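Local coordinates for protein cytosol aminopeptidase (Coxiella burnetii, PDB 3IJ3) that probably acts as a hexameric, manganese-dependent aminopeptidase of the M17 family, cleaving residues from the N termini of peptides, at residues D175-P180 against I450-L455; G136-N141 against G460-G465; I75-E80 against Q86-G91; I40-P45 against W99-L104. All coordinates share one frame; numbering follows the deposited sequence.

Overall arrangement
From the N terminus, the first loop to open is that of interaction 4, closed when 99-104 packs on strand 38-43. Nested inside it, interaction 3 closes the short hairpin of strands 75-79 and 85-91, whose second strand hydrogen-bonds to 38-43 in the same sheet. Interaction 2 then opens at 136-141 and closes only at 460-465, joining the N-terminal domain to the catalytic domain. Interaction 1 is nested within it, setting the end of helix 157-178 against strand 445-454. No loops cross. Interactions 1 and 2 touch, with centres about 10 Å apart, and the cation-pi contact of Arg461 with Trp99 links interaction 2 to interaction 4.

Interaction 1 of 4, residues D175-P180 against I450-L455; sequences DLINTP and IFAWNL
Ile177, near the end of its helix, meets Ala452 and Trp453 with both of its branches. Its chi1 of -67° puts CG2 anti to the backbone N and CG1 anti to the carbonyl carbon. The longer arm ends in CD1, which lies 3.9 Å from Ala452 CB and 3.7 Å from Ala452 O, touching methyl and carbonyl together. The branch methyl CG2 also lies by Ala452 O and comes up to the indole from its edge, in the ring plane, with CE3 of Trp453 3.9 Å from Ile177 CG2. In Trp453, chi1 of -172° extends the side chain with CG anti to the backbone N, and chi2 of -89° then turns the CE3-CZ3 edge to the helix.

Asn178 adds a looser touch: its OD1 is 4.1 Å from Trp453 CZ3, and the amide plane is steeply inclined to the indole. The amide is held from both ends, OD1 accepting from the backbone N of Gly465 and ND2 bonding to the hydroxyl of Tyr138, which should fix its rotation. Where the helix stops, Asp175 O takes two bonds from Thr179, one from OG1 at 2.7 Å and one from N at 3.0 Å, reaching it from opposite faces of the carbonyl plane.

Ala452 has left-handed helical backbone angles where strand 445-454 is interrupted. Around the contact, His279 of helix 275-289 and Thr359 of strand 353-359 also touch Ala452, placing the helix 157-178 terminus beside the central sheet of the catalytic domain, with the lithium ion about 12 Å from the Ala452 side chain.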
loop_
_atom_site.group_PDB
_atom_site.type_symbol
_atom_site.label_atom_id
_atom_site.label_comp_id
_atom_site.label_asym_id
_atom_site.label_seq_id
_atom_site.Cartn_x
_atom_site.Cartn_y
_atom_site.Cartn_z
ATOM N N ASP A 175 -26.755 1.439 -23.480
ATOM C CA ASP A 175 -25.845 1.393 -24.635
ATOM C C ASP A 175 -24.724 2.432 -24.530
ATOM O O ASP A 175 -23.551 2.104 -24.754
ATOM C CB ASP A 175 -26.590 1.600 -25.982
ATOM C CG ASP A 175 -27.412 0.380 -26.435
ATOM O OD1 ASP A 175 -27.253 -0.736 -25.903
ATOM O OD2 ASP A 175 -28.212 0.552 -27.392
ATOM N N LEU A 176 -25.071 3.676 -24.180
ATOM C CA LEU A 176 -24.069 4.725 -24.079
ATOM C C LEU A 176 -23.038 4.395 -22.992
ATOM O O LEU A 176 -21.842 4.548 -23.193
ATOM C CB LEU A 176 -24.730 6.081 -23.808
ATOM C CG LEU A 176 -25.582 6.625 -24.962
ATOM C CD1 LEU A 176 -26.357 7.915 -24.504
ATOM C CD2 LEU A 176 -24.727 6.911 -26.206
ATOM N N ILE A 177 -23.512 3.955 -21.830
ATOM C CA ILE A 177 -22.607 3.598 -20.724
ATOM C C ILE A 177 -21.738 2.392 -21.095
ATOM O O ILE A 177 -20.523 2.401 -20.872
ATOM C CB ILE A 177 -23.389 3.348 -19.422
ATOM C CG1 ILE A 177 -24.002 4.658 -18.935
ATOM C CG2 ILE A 177 -22.461 2.745 -18.299
ATOM C CD1 ILE A 177 -25.056 4.484 -17.856
ATOM N N ASN A 178 -22.362 1.375 -21.675
ATOM C CA ASN A 178 -21.628 0.168 -22.083
ATOM C C ASN A 178 -20.586 0.371 -23.193
ATOM O O ASN A 178 -19.640 -0.417 -23.317
ATOM C CB ASN A 178 -22.607 -0.933 -22.506
ATOM C CG ASN A 178 -23.295 -1.609 -21.336
ATOM O OD1 ASN A 178 -22.715 -1.733 -20.255
ATOM N ND2 ASN A 178 -24.474 -2.162 -21.580
ATOM N N THR A 179 -20.768 1.384 -24.033
ATOM C CA THR A 179 -19.824 1.576 -25.149
ATOM C C THR A 179 -18.457 1.939 -24.599
ATOM O O THR A 179 -18.315 2.878 -23.819
ATOM C CB THR A 179 -20.308 2.664 -26.116
ATOM O OG1 THR A 179 -21.606 2.311 -26.610
ATOM C CG2 THR A 179 -19.319 2.813 -27.325
ATOM N N PRO A 180 -17.440 1.186 -24.984
ATOM C CA PRO A 180 -16.083 1.520 -24.552
ATOM C C PRO A 180 -15.739 2.975 -24.820
ATOM O O PRO A 180 -16.151 3.543 -25.859
ATOM C CB PRO A 180 -15.223 0.630 -25.444
ATOM C CG PRO A 180 -16.048 -0.522 -25.713
ATOM C CD PRO A 180 -17.464 -0.015 -25.831
ATOM N N ILE A 450 -25.129 9.103 -8.799
ATOM C CA ILE A 450 -25.543 7.742 -9.169
ATOM C C ILE A 450 -24.355 6.839 -9.525
ATOM O O ILE A 450 -23.299 7.337 -9.931
ATOM C CB ILE A 450 -26.494 7.808 -10.400
ATOM C CG1 ILE A 450 -25.772 8.441 -11.595
ATOM C CG2 ILE A 450 -27.773 8.589 -10.088
ATOM C CD1 ILE A 450 -26.586 8.427 -12.903
ATOM N N PHE A 451 -24.531 5.535 -9.374
ATOM C CA PHE A 451 -23.449 4.601 -9.720
ATOM C C PHE A 451 -23.544 4.188 -11.221
ATOM O O PHE A 451 -22.526 3.950 -11.870
ATOM C CB PHE A 451 -23.483 3.428 -8.753
ATOM C CG PHE A 451 -22.349 2.468 -8.920
ATOM C CD1 PHE A 451 -21.066 2.844 -8.619
ATOM C CD2 PHE A 451 -22.576 1.172 -9.318
ATOM C CE1 PHE A 451 -20.011 1.961 -8.770
ATOM C CE2 PHE A 451 -21.515 0.289 -9.445
ATOM C CZ PHE A 451 -20.250 0.693 -9.173
ATOM N N ALA A 452 -24.772 4.102 -11.743
ATOM C CA ALA A 452 -25.041 3.846 -13.166
ATOM C C ALA A 452 -24.500 2.537 -13.698
ATOM O O ALA A 452 -24.179 2.448 -14.868
ATOM C CB ALA A 452 -24.510 5.031 -14.023
ATOM N N TRP A 453 -24.457 1.503 -12.854
ATOM C CA TRP A 453 -23.891 0.226 -13.241
ATOM C C TRP A 453 -24.403 -0.911 -12.371
ATOM O O TRP A 453 -24.654 -0.704 -11.177
ATOM C CB TRP A 453 -22.360 0.335 -13.085
ATOM C CG TRP A 453 -21.531 -0.802 -13.602
ATOM C CD1 TRP A 453 -21.152 -1.918 -12.920
ATOM C CD2 TRP A 453 -20.953 -0.916 -14.904
ATOM N NE1 TRP A 453 -20.375 -2.728 -13.720
ATOM C CE2 TRP A 453 -20.243 -2.134 -14.943
ATOM C CE3 TRP A 453 -20.965 -0.109 -16.042
ATOM C CZ2 TRP A 453 -19.550 -2.548 -16.060
ATOM C CZ3 TRP A 453 -20.275 -0.532 -17.150
ATOM C CH2 TRP A 453 -19.606 -1.745 -17.166
ATOM N N ASN A 454 -24.615 -2.068 -12.987
ATOM C CA ASN A 454 -24.965 -3.290 -12.306
ATOM C C ASN A 454 -23.684 -4.130 -12.180
ATOM O O ASN A 454 -23.151 -4.632 -13.183
ATOM C CB ASN A 454 -25.993 -4.108 -13.088
ATOM C CG ASN A 454 -27.326 -3.394 -13.224
ATOM O OD1 ASN A 454 -27.822 -2.797 -12.255
ATOM N ND2 ASN A 454 -27.949 -3.494 -14.416
ATOM N N LEU A 455 -23.214 -4.324 -10.956
ATOM C CA LEU A 455 -22.026 -5.151 -10.718
ATOM C C LEU A 455 -22.329 -6.646 -10.861
ATOM O O LEU A 455 -21.467 -7.427 -11.218
ATOM C CB LEU A 455 -21.494 -4.880 -9.316
ATOM C CG LEU A 455 -20.872 -3.501 -9.134
ATOM C CD1 LEU A 455 -20.760 -3.132 -7.674
ATOM C CD2 LEU A 455 -19.504 -3.440 -9.846
#

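Interaction 2 of 4, residues G136-N141 against G460-G465; sequences GSYQFN and GRPIGG
Pro462 lays its ring against the edge of Tyr138, with Pro462 CG near the phenol plane and 4.2 Å from Tyr138 CD2. The same CG is 3.9 Å from Tyr138 O, so one carbon of the pyrrolidine meets both the ring and the main chain of the tyrosine. Tyr138 CG is anti to the backbone N (chi1 180°), extending the phenol past the proline, and the two side chains cross at about a right angle. Such an approach is apolar and edge-on rather than a stack of faces.

A second touch is made by backbone alone: Gly136 CA lies 3.6 Å from Gly460 CA. With no side chain on either residue, the two chains come together closely, and Gly460 has a positive phi of 82° that helps turn its chain at this point.

The side chain of Arg174 on helix 157-178 touches both Tyr138 and Pro462 and donates through NH2 to Gly460 O. Tyr138 also meets Tyr171 of that helix edge-to-face, while its hydroxyl bonds to Asp175 OD1. The contact therefore joins the loop after helix 123-135 to the approach to strand 464-465, alongside helix 157-178, and Phe140 and Ile463 continue outward onto Val414 and Glu413 of a neighbouring subunit.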
loop_
_atom_site.group_PDB
_atom_site.type_symbol
_atom_site.label_atom_id
_atom_site.label_comp_id
_atom_site.label_asym_id
_atom_site.label_seq_id
_atom_site.Cartn_x
_atom_site.Cartn_y
_atom_site.Cartn_z
ATOM N N GLY A 136 -35.067 -7.159 -19.083
ATOM C CA GLY A 136 -34.319 -8.383 -18.934
ATOM C C GLY A 136 -33.946 -9.051 -20.239
ATOM O O GLY A 136 -33.204 -10.032 -20.222
ATOM N N SER A 137 -34.470 -8.554 -21.361
ATOM C CA SER A 137 -34.151 -9.089 -22.695
ATOM C C SER A 137 -32.942 -8.378 -23.348
ATOM O O SER A 137 -32.503 -8.719 -24.451
ATOM C CB SER A 137 -35.377 -8.985 -23.613
ATOM O OG SER A 137 -36.456 -9.728 -23.063
ATOM N N TYR A 138 -32.424 -7.368 -22.653
ATOM C CA TYR A 138 -31.307 -6.582 -23.141
ATOM C C TYR A 138 -29.985 -7.348 -23.260
ATOM O O TYR A 138 -29.565 -8.053 -22.327
ATOM C CB TYR A 138 -31.093 -5.379 -22.197
ATOM C CG TYR A 138 -29.946 -4.470 -22.591
ATOM C CD1 TYR A 138 -30.130 -3.417 -23.477
ATOM C CD2 TYR A 138 -28.676 -4.654 -22.054
ATOM C CE1 TYR A 138 -29.076 -2.593 -23.851
ATOM C CE2 TYR A 138 -27.621 -3.838 -22.397
ATOM C CZ TYR A 138 -27.809 -2.799 -23.303
ATOM O OH TYR A 138 -26.733 -1.992 -23.633
ATOM N N GLN A 139 -29.344 -7.168 -24.414
ATOM C CA GLN A 139 -28.037 -7.729 -24.702
ATOM C C GLN A 139 -27.212 -6.677 -25.447
ATOM O O GLN A 139 -27.651 -6.150 -26.477
ATOM C CB GLN A 139 -28.185 -8.992 -25.556
ATOM C CG GLN A 139 -28.843 -10.130 -24.818
ATOM C CD GLN A 139 -28.806 -11.431 -25.618
ATOM O OE1 GLN A 139 -29.429 -11.545 -26.652
ATOM N NE2 GLN A 139 -28.078 -12.410 -25.117
ATOM N N PHE A 140 -26.064 -6.305 -24.906
ATOM C CA PHE A 140 -25.184 -5.335 -25.588
ATOM C C PHE A 140 -24.354 -6.172 -26.586
ATOM O O PHE A 140 -23.478 -6.925 -26.170
ATOM C CB PHE A 140 -24.321 -4.631 -24.578
ATOM C CG PHE A 140 -23.480 -3.548 -25.166
ATOM C CD1 PHE A 140 -24.075 -2.426 -25.740
ATOM C CD2 PHE A 140 -22.095 -3.621 -25.107
ATOM C CE1 PHE A 140 -23.315 -1.410 -26.284
ATOM C CE2 PHE A 140 -21.312 -2.599 -25.633
ATOM C CZ PHE A 140 -21.919 -1.494 -26.235
ATOM N N ASN A 141 -24.615 -6.011 -27.881
ATOM C CA ASN A 141 -23.959 -6.845 -28.913
ATOM C C ASN A 141 -23.107 -6.122 -29.951
ATOM O O ASN A 141 -22.834 -6.664 -31.035
ATOM C CB ASN A 141 -25.026 -7.668 -29.632
ATOM C CG ASN A 141 -26.038 -6.802 -30.368
ATOM O OD1 ASN A 141 -26.038 -5.577 -30.235
ATOM N ND2 ASN A 141 -26.906 -7.443 -31.154
ATOM N N GLY A 460 -33.667 -8.745 -14.734
ATOM C CA GLY A 460 -33.984 -7.525 -15.428
ATOM C C GLY A 460 -32.839 -6.539 -15.493
ATOM O O GLY A 460 -32.971 -5.505 -16.153
ATOM N N ARG A 461 -31.709 -6.892 -14.878
ATOM C CA ARG A 461 -30.545 -5.983 -14.701
ATOM C C ARG A 461 -29.204 -6.658 -15.032
ATOM O O ARG A 461 -28.507 -7.156 -14.153
ATOM C CB ARG A 461 -30.586 -5.486 -13.252
ATOM C CG ARG A 461 -31.761 -4.511 -13.010
ATOM C CD ARG A 461 -32.184 -4.471 -11.568
ATOM N NE ARG A 461 -32.836 -5.740 -11.206
ATOM C CZ ARG A 461 -33.172 -6.104 -9.965
ATOM N NH1 ARG A 461 -32.893 -5.305 -8.939
ATOM N NH2 ARG A 461 -33.769 -7.281 -9.750
ATOM N N PRO A 462 -28.866 -6.708 -16.319
ATOM C CA PRO A 462 -27.630 -7.346 -16.767
ATOM C C PRO A 462 -26.411 -6.563 -16.331
ATOM O O PRO A 462 -26.490 -5.352 -16.187
ATOM C CB PRO A 462 -27.754 -7.337 -18.292
ATOM C CG PRO A 462 -29.165 -6.920 -18.605
ATOM C CD PRO A 462 -29.693 -6.216 -17.440
ATOM N N ILE A 463 -25.300 -7.255 -16.132
ATOM C CA ILE A 463 -24.046 -6.598 -15.745
ATOM C C ILE A 463 -23.690 -5.543 -16.773
ATOM O O ILE A 463 -23.708 -5.808 -17.975
ATOM C CB ILE A 463 -22.882 -7.607 -15.626
ATOM C CG1 ILE A 463 -23.031 -8.490 -14.378
ATOM C CG2 ILE A 463 -21.561 -6.871 -15.491
ATOM C CD1 ILE A 463 -22.076 -9.724 -14.395
ATOM N N GLY A 464 -23.332 -4.369 -16.302
ATOM C CA GLY A 464 -22.971 -3.235 -17.165
ATOM C C GLY A 464 -23.785 -2.003 -16.835
ATOM O O GLY A 464 -24.329 -1.873 -15.732
ATOM N N GLY A 465 -23.874 -1.079 -17.789
ATOM C CA GLY A 465 -24.558 0.198 -17.568
ATOM C C GLY A 465 -26.004 0.039 -17.175
ATOM O O GLY A 465 -26.682 -0.930 -17.577
#

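Interaction 3 of 4, residues I75-E80 against Q86-G91; sequences ICSIPE and QRVLLG
With chi1 at 63°, Ile75 wedges CG1 between its backbone N and carbonyl carbon and turns CG2 to meet Leu90 CD1 at 3.7 Å, while Ile75 CB rests 3.8 Å from Val88 CG1. Ile78 instead sends CG1 anti to its carbonyl carbon (chi1 -59°), and CD1 at the end of that arm lies 4.0 Å from Leu89 CG on the sheet's other face. Glu80, bent at chi2, crosses Gln86 at about a right angle, its carboxyl carbon CD 3.5 Å from Gln86 CB.

The antiparallel pairing is carried by the backbone. Cys76 and Leu89 form a hydrogen-bonded pair, Cys76 N to Leu89 O and Leu89 N to Cys76 O both measuring 2.9 Å. Toward the turn, Gln86 and Arg87 both face Ile78 in a classic beta bulge: Ile78 O accepts from Gln86 N at 2.7 Å and only weakly from Arg87 N at 3.5 Å.

Strand 85-91 continues the sheet by pairing with strand 38-43, leaving 75-79 outermost within the chain. Trp51 of helix 48-52 packs on Ile78 and Leu89, helix 57-66 covers Cys76 with Trp62, and Trp62 of a neighbouring subunit touches Ser77 and Pro79.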
loop_
_atom_site.group_PDB
_atom_site.type_symbol
_atom_site.label_atom_id
_atom_site.label_comp_id
_atom_site.label_asym_id
_atom_site.label_seq_id
_atom_site.Cartn_x
_atom_site.Cartn_y
_atom_site.Cartn_z
ATOM N N ILE A 75 -39.743 -20.879 -12.328
ATOM C CA ILE A 75 -40.897 -21.043 -13.186
ATOM C C ILE A 75 -41.315 -22.505 -13.282
ATOM O O ILE A 75 -40.559 -23.423 -12.930
ATOM C CB ILE A 75 -40.668 -20.490 -14.632
ATOM C CG1 ILE A 75 -39.542 -21.244 -15.348
ATOM C CG2 ILE A 75 -40.338 -19.012 -14.588
ATOM C CD1 ILE A 75 -39.466 -20.995 -16.855
ATOM N N CYS A 76 -42.553 -22.700 -13.706
ATOM C CA CYS A 76 -43.074 -24.027 -13.977
ATOM C C CYS A 76 -43.735 -23.958 -15.349
ATOM O O CYS A 76 -44.757 -23.284 -15.510
ATOM C CB CYS A 76 -44.071 -24.494 -12.913
ATOM S SG CYS A 76 -44.661 -26.207 -13.203
ATOM N N SER A 77 -43.102 -24.591 -16.347
ATOM C CA SER A 77 -43.659 -24.691 -17.697
ATOM C C SER A 77 -44.589 -25.897 -17.706
ATOM O O SER A 77 -44.145 -27.025 -17.457
ATOM C CB SER A 77 -42.530 -24.859 -18.721
ATOM O OG SER A 77 -41.669 -23.737 -18.671
ATOM N N ILE A 78 -45.867 -25.658 -17.950
ATOM C CA ILE A 78 -46.902 -26.696 -17.906
ATOM C C ILE A 78 -47.297 -27.164 -19.297
ATOM O O ILE A 78 -47.680 -26.363 -20.132
ATOM C CB ILE A 78 -48.161 -26.173 -17.210
ATOM C CG1 ILE A 78 -47.823 -25.723 -15.777
ATOM C CG2 ILE A 78 -49.279 -27.234 -17.206
ATOM C CD1 ILE A 78 -48.933 -24.992 -15.106
ATOM N N PRO A 79 -47.226 -28.481 -19.543
ATOM C CA PRO A 79 -47.603 -28.969 -20.878
ATOM C C PRO A 79 -49.084 -29.132 -21.146
ATOM O O PRO A 79 -49.898 -29.334 -20.219
ATOM C CB PRO A 79 -46.926 -30.349 -20.941
ATOM C CG PRO A 79 -46.920 -30.818 -19.506
ATOM C CD PRO A 79 -46.644 -29.545 -18.700
ATOM N N GLU A 80 -49.440 -29.004 -22.423
ATOM C CA GLU A 80 -50.770 -29.303 -22.902
ATOM C C GLU A 80 -50.711 -30.827 -23.039
ATOM O O GLU A 80 -49.628 -31.384 -22.912
ATOM C CB GLU A 80 -51.004 -28.721 -24.289
ATOM C CG GLU A 80 -51.148 -27.200 -24.369
ATOM C CD GLU A 80 -52.496 -26.701 -23.865
ATOM O OE1 GLU A 80 -53.250 -27.499 -23.254
ATOM O OE2 GLU A 80 -52.800 -25.500 -24.090
ATOM N N GLN A 86 -48.613 -25.070 -22.372
ATOM C CA GLN A 86 -49.938 -24.575 -22.026
ATOM C C GLN A 86 -49.858 -23.228 -21.268
ATOM O O GLN A 86 -50.639 -22.310 -21.526
ATOM C CB GLN A 86 -50.613 -25.603 -21.090
ATOM C CG GLN A 86 -51.981 -25.208 -20.545
ATOM C CD GLN A 86 -52.522 -26.194 -19.503
ATOM O OE1 GLN A 86 -53.032 -25.781 -18.478
ATOM N NE2 GLN A 86 -52.371 -27.485 -19.750
ATOM N N ARG A 87 -48.914 -23.138 -20.340
ATOM C CA ARG A 87 -48.811 -21.985 -19.429
ATOM C C ARG A 87 -47.525 -22.009 -18.688
ATOM O O ARG A 87 -46.929 -23.062 -18.511
ATOM C CB ARG A 87 -49.962 -22.082 -18.394
ATOM C CG ARG A 87 -49.910 -21.150 -17.153
ATOM C CD ARG A 87 -51.134 -21.397 -16.218
ATOM N NE ARG A 87 -52.369 -21.299 -16.985
ATOM C CZ ARG A 87 -53.037 -20.172 -17.236
ATOM N NH1 ARG A 87 -52.647 -18.998 -16.732
ATOM N NH2 ARG A 87 -54.129 -20.228 -17.983
ATOM N N VAL A 88 -47.078 -20.841 -18.242
ATOM C CA VAL A 88 -45.890 -20.775 -17.422
ATOM C C VAL A 88 -46.237 -20.070 -16.111
ATOM O O VAL A 88 -46.779 -18.961 -16.111
ATOM C CB VAL A 88 -44.719 -20.049 -18.118
ATOM C CG1 VAL A 88 -43.507 -19.908 -17.163
ATOM C CG2 VAL A 88 -44.300 -20.805 -19.390
ATOM N N LEU A 89 -45.974 -20.725 -14.990
ATOM C CA LEU A 89 -46.154 -20.079 -13.693
ATOM C C LEU A 89 -44.820 -19.437 -13.327
ATOM O O LEU A 89 -43.767 -20.030 -13.536
ATOM C CB LEU A 89 -46.534 -21.075 -12.588
ATOM C CG LEU A 89 -47.771 -21.913 -12.844
ATOM C CD1 LEU A 89 -47.943 -22.965 -11.709
ATOM C CD2 LEU A 89 -48.960 -20.996 -12.963
ATOM N N LEU A 90 -44.864 -18.215 -12.817
ATOM C CA LEU A 90 -43.670 -17.499 -12.345
ATOM C C LEU A 90 -43.809 -17.219 -10.845
ATOM O O LEU A 90 -44.738 -16.531 -10.409
ATOM C CB LEU A 90 -43.489 -16.160 -13.090
ATOM C CG LEU A 90 -42.397 -15.212 -12.586
ATOM C CD1 LEU A 90 -40.985 -15.803 -12.804
ATOM C CD2 LEU A 90 -42.556 -13.803 -13.242
ATOM N N GLY A 91 -42.889 -17.739 -10.047
ATOM C CA GLY A 91 -42.908 -17.443 -8.616
ATOM C C GLY A 91 -42.516 -15.978 -8.434
ATOM O O GLY A 91 -41.554 -15.525 -9.042
#

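Interaction 4 of 4, residues I40-P45 against W99-L104; sequences IQPMMP and WDFGGL
The shortest backbone bond within the segments, Gly102 N to Trp99 O at 2.9 Å, helps coil the turn that presents Phe101 and Leu104 to Ile40 and Pro42. A second bond of the same turn, Leu104 N to Phe101 O at 3.2 Å, links the two contacting residues directly.

Leu104 and Ile40 reach toward each other tip to tip. Ile40 CD1 is 4.0 Å from Leu104 CD1, and the Ile40 branch methyl CG2 approaches that same leucine methyl at 4.2 Å, so a single carbon sits against both arms of the isoleucine. Chi1 of -73° sets Leu104 CG anti to its carbonyl carbon and aims CD1 at the strand. Phe101 makes the other touch with the far end of its ring: CZ is 3.9 Å from Pro42 CB and 4.2 Å from Pro42 CG, the ring and the proline meeting at a slant.

Leu90 of strand 85-91 packs on both Phe101 and Leu104, and Ala129 and Phe133 of helix 123-135 touch Phe101 and Leu104 respectively. Between the two segments the touching side chains are all hydrocarbon and buried, which implies that the hold of the turn on strand 38-43 probably rests on dispersion and exclusion of water.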
loop_
_atom_site.group_PDB
_atom_site.type_symbol
_atom_site.label_atom_id
_atom_site.label_comp_id
_atom_site.label_asym_id
_atom_site.label_seq_id
_atom_site.Cartn_x
_atom_site.Cartn_y
_atom_site.Cartn_z
ATOM N N ILE A 40 -48.411 -16.364 -19.075
ATOM C CA ILE A 40 -47.436 -16.356 -17.986
ATOM C C ILE A 40 -48.233 -15.811 -16.808
ATOM O O ILE A 40 -48.806 -14.717 -16.885
ATOM C CB ILE A 40 -46.244 -15.460 -18.268
ATOM C CG1 ILE A 40 -45.461 -15.987 -19.480
ATOM C CG2 ILE A 40 -45.355 -15.401 -17.057
ATOM C CD1 ILE A 40 -44.306 -15.046 -19.917
ATOM N N GLN A 41 -48.263 -16.557 -15.714
ATOM C CA GLN A 41 -49.053 -16.176 -14.547
ATOM C C GLN A 41 -48.211 -16.105 -13.276
ATOM O O GLN A 41 -47.562 -17.082 -12.924
ATOM C CB GLN A 41 -50.165 -17.210 -14.356
ATOM C CG GLN A 41 -51.067 -16.997 -13.121
ATOM C CD GLN A 41 -52.157 -18.024 -13.024
ATOM O OE1 GLN A 41 -52.321 -18.865 -13.923
ATOM N NE2 GLN A 41 -52.913 -17.986 -11.920
ATOM N N PRO A 42 -48.238 -14.957 -12.573
ATOM C CA PRO A 42 -47.479 -14.896 -11.330
ATOM C C PRO A 42 -48.138 -15.750 -10.246
ATOM O O PRO A 42 -49.370 -15.926 -10.230
ATOM C CB PRO A 42 -47.522 -13.404 -10.959
ATOM C CG PRO A 42 -48.811 -12.937 -11.521
ATOM C CD PRO A 42 -48.979 -13.705 -12.815
ATOM N N MET A 43 -47.322 -16.267 -9.342
ATOM C CA MET A 43 -47.809 -17.145 -8.298
ATOM C C MET A 43 -46.958 -17.052 -7.044
ATOM O O MET A 43 -45.745 -16.924 -7.111
ATOM C CB MET A 43 -47.770 -18.596 -8.831
ATOM C CG MET A 43 -48.313 -19.699 -7.893
ATOM S SD MET A 43 -50.025 -19.455 -7.434
ATOM C CE MET A 43 -50.916 -19.538 -8.991
ATOM N N MET A 44 -47.621 -17.076 -5.892
ATOM C CA MET A 44 -46.936 -17.106 -4.613
ATOM C C MET A 44 -47.288 -18.436 -3.967
ATOM O O MET A 44 -48.334 -19.023 -4.282
ATOM C CB MET A 44 -47.325 -15.924 -3.725
ATOM C CG MET A 44 -46.852 -14.596 -4.265
ATOM S SD MET A 44 -46.995 -13.262 -3.083
ATOM C CE MET A 44 -45.676 -13.661 -1.928
ATOM N N PRO A 45 -46.415 -18.934 -3.081
ATOM C CA PRO A 45 -46.637 -20.215 -2.428
ATOM C C PRO A 45 -48.012 -20.409 -1.803
ATOM O O PRO A 45 -48.611 -21.476 -1.954
ATOM C CB PRO A 45 -45.563 -20.233 -1.340
ATOM C CG PRO A 45 -44.477 -19.409 -1.884
ATOM C CD PRO A 45 -45.130 -18.330 -2.684
ATOM N N TRP A 99 -39.999 -6.806 -10.612
ATOM C CA TRP A 99 -38.704 -7.252 -11.141
ATOM C C TRP A 99 -38.584 -8.753 -11.353
ATOM O O TRP A 99 -37.710 -9.167 -12.096
ATOM C CB TRP A 99 -37.487 -6.809 -10.298
ATOM C CG TRP A 99 -36.980 -5.416 -10.501
ATOM C CD1 TRP A 99 -36.898 -4.431 -9.557
ATOM C CD2 TRP A 99 -36.464 -4.851 -11.716
ATOM N NE1 TRP A 99 -36.365 -3.293 -10.102
ATOM C CE2 TRP A 99 -36.094 -3.515 -11.427
ATOM C CE3 TRP A 99 -36.296 -5.335 -13.022
ATOM C CZ2 TRP A 99 -35.553 -2.658 -12.387
ATOM C CZ3 TRP A 99 -35.753 -4.475 -13.988
ATOM C CH2 TRP A 99 -35.388 -3.149 -13.656
ATOM N N ASP A 100 -39.413 -9.591 -10.717
ATOM C CA ASP A 100 -39.285 -11.039 -10.985
ATOM C C ASP A 100 -39.523 -11.305 -12.475
ATOM O O ASP A 100 -38.927 -12.232 -13.066
ATOM C CB ASP A 100 -40.254 -11.874 -10.146
ATOM C CG ASP A 100 -39.960 -11.804 -8.646
ATOM O OD1 ASP A 100 -38.803 -12.080 -8.260
ATOM O OD2 ASP A 100 -40.899 -11.526 -7.865
ATOM N N PHE A 101 -40.397 -10.488 -13.087
ATOM C CA PHE A 101 -40.676 -10.603 -14.525
ATOM C C PHE A 101 -39.437 -10.296 -15.363
ATOM O O PHE A 101 -39.305 -10.761 -16.487
ATOM C CB PHE A 101 -41.847 -9.706 -14.949
ATOM C CG PHE A 101 -43.173 -10.177 -14.438
ATOM C CD1 PHE A 101 -43.971 -11.012 -15.222
ATOM C CD2 PHE A 101 -43.613 -9.819 -13.178
ATOM C CE1 PHE A 101 -45.165 -11.472 -14.751
ATOM C CE2 PHE A 101 -44.820 -10.281 -12.700
ATOM C CZ PHE A 101 -45.601 -11.102 -13.491
ATOM N N GLY A 102 -38.514 -9.513 -14.812
ATOM C CA GLY A 102 -37.275 -9.205 -15.532
ATOM C C GLY A 102 -36.423 -10.424 -15.842
ATOM O O GLY A 102 -35.634 -10.420 -16.793
ATOM N N GLY A 103 -36.547 -11.483 -15.041
ATOM C CA GLY A 103 -35.753 -12.682 -15.286
ATOM C C GLY A 103 -36.302 -13.638 -16.333
ATOM O O GLY A 103 -35.643 -14.615 -16.666
ATOM N N LEU A 104 -37.471 -13.344 -16.895
ATOM C CA LEU A 104 -38.133 -14.284 -17.814
ATOM C C LEU A 104 -37.403 -14.652 -19.102
ATOM O O LEU A 104 -37.352 -15.830 -19.463
ATOM C CB LEU A 104 -39.560 -13.825 -18.128
ATOM C CG LEU A 104 -40.581 -13.979 -17.004
ATOM C CD1 LEU A 104 -41.821 -13.171 -17.350
ATOM C CD2 LEU A 104 -40.922 -15.461 -16.765
#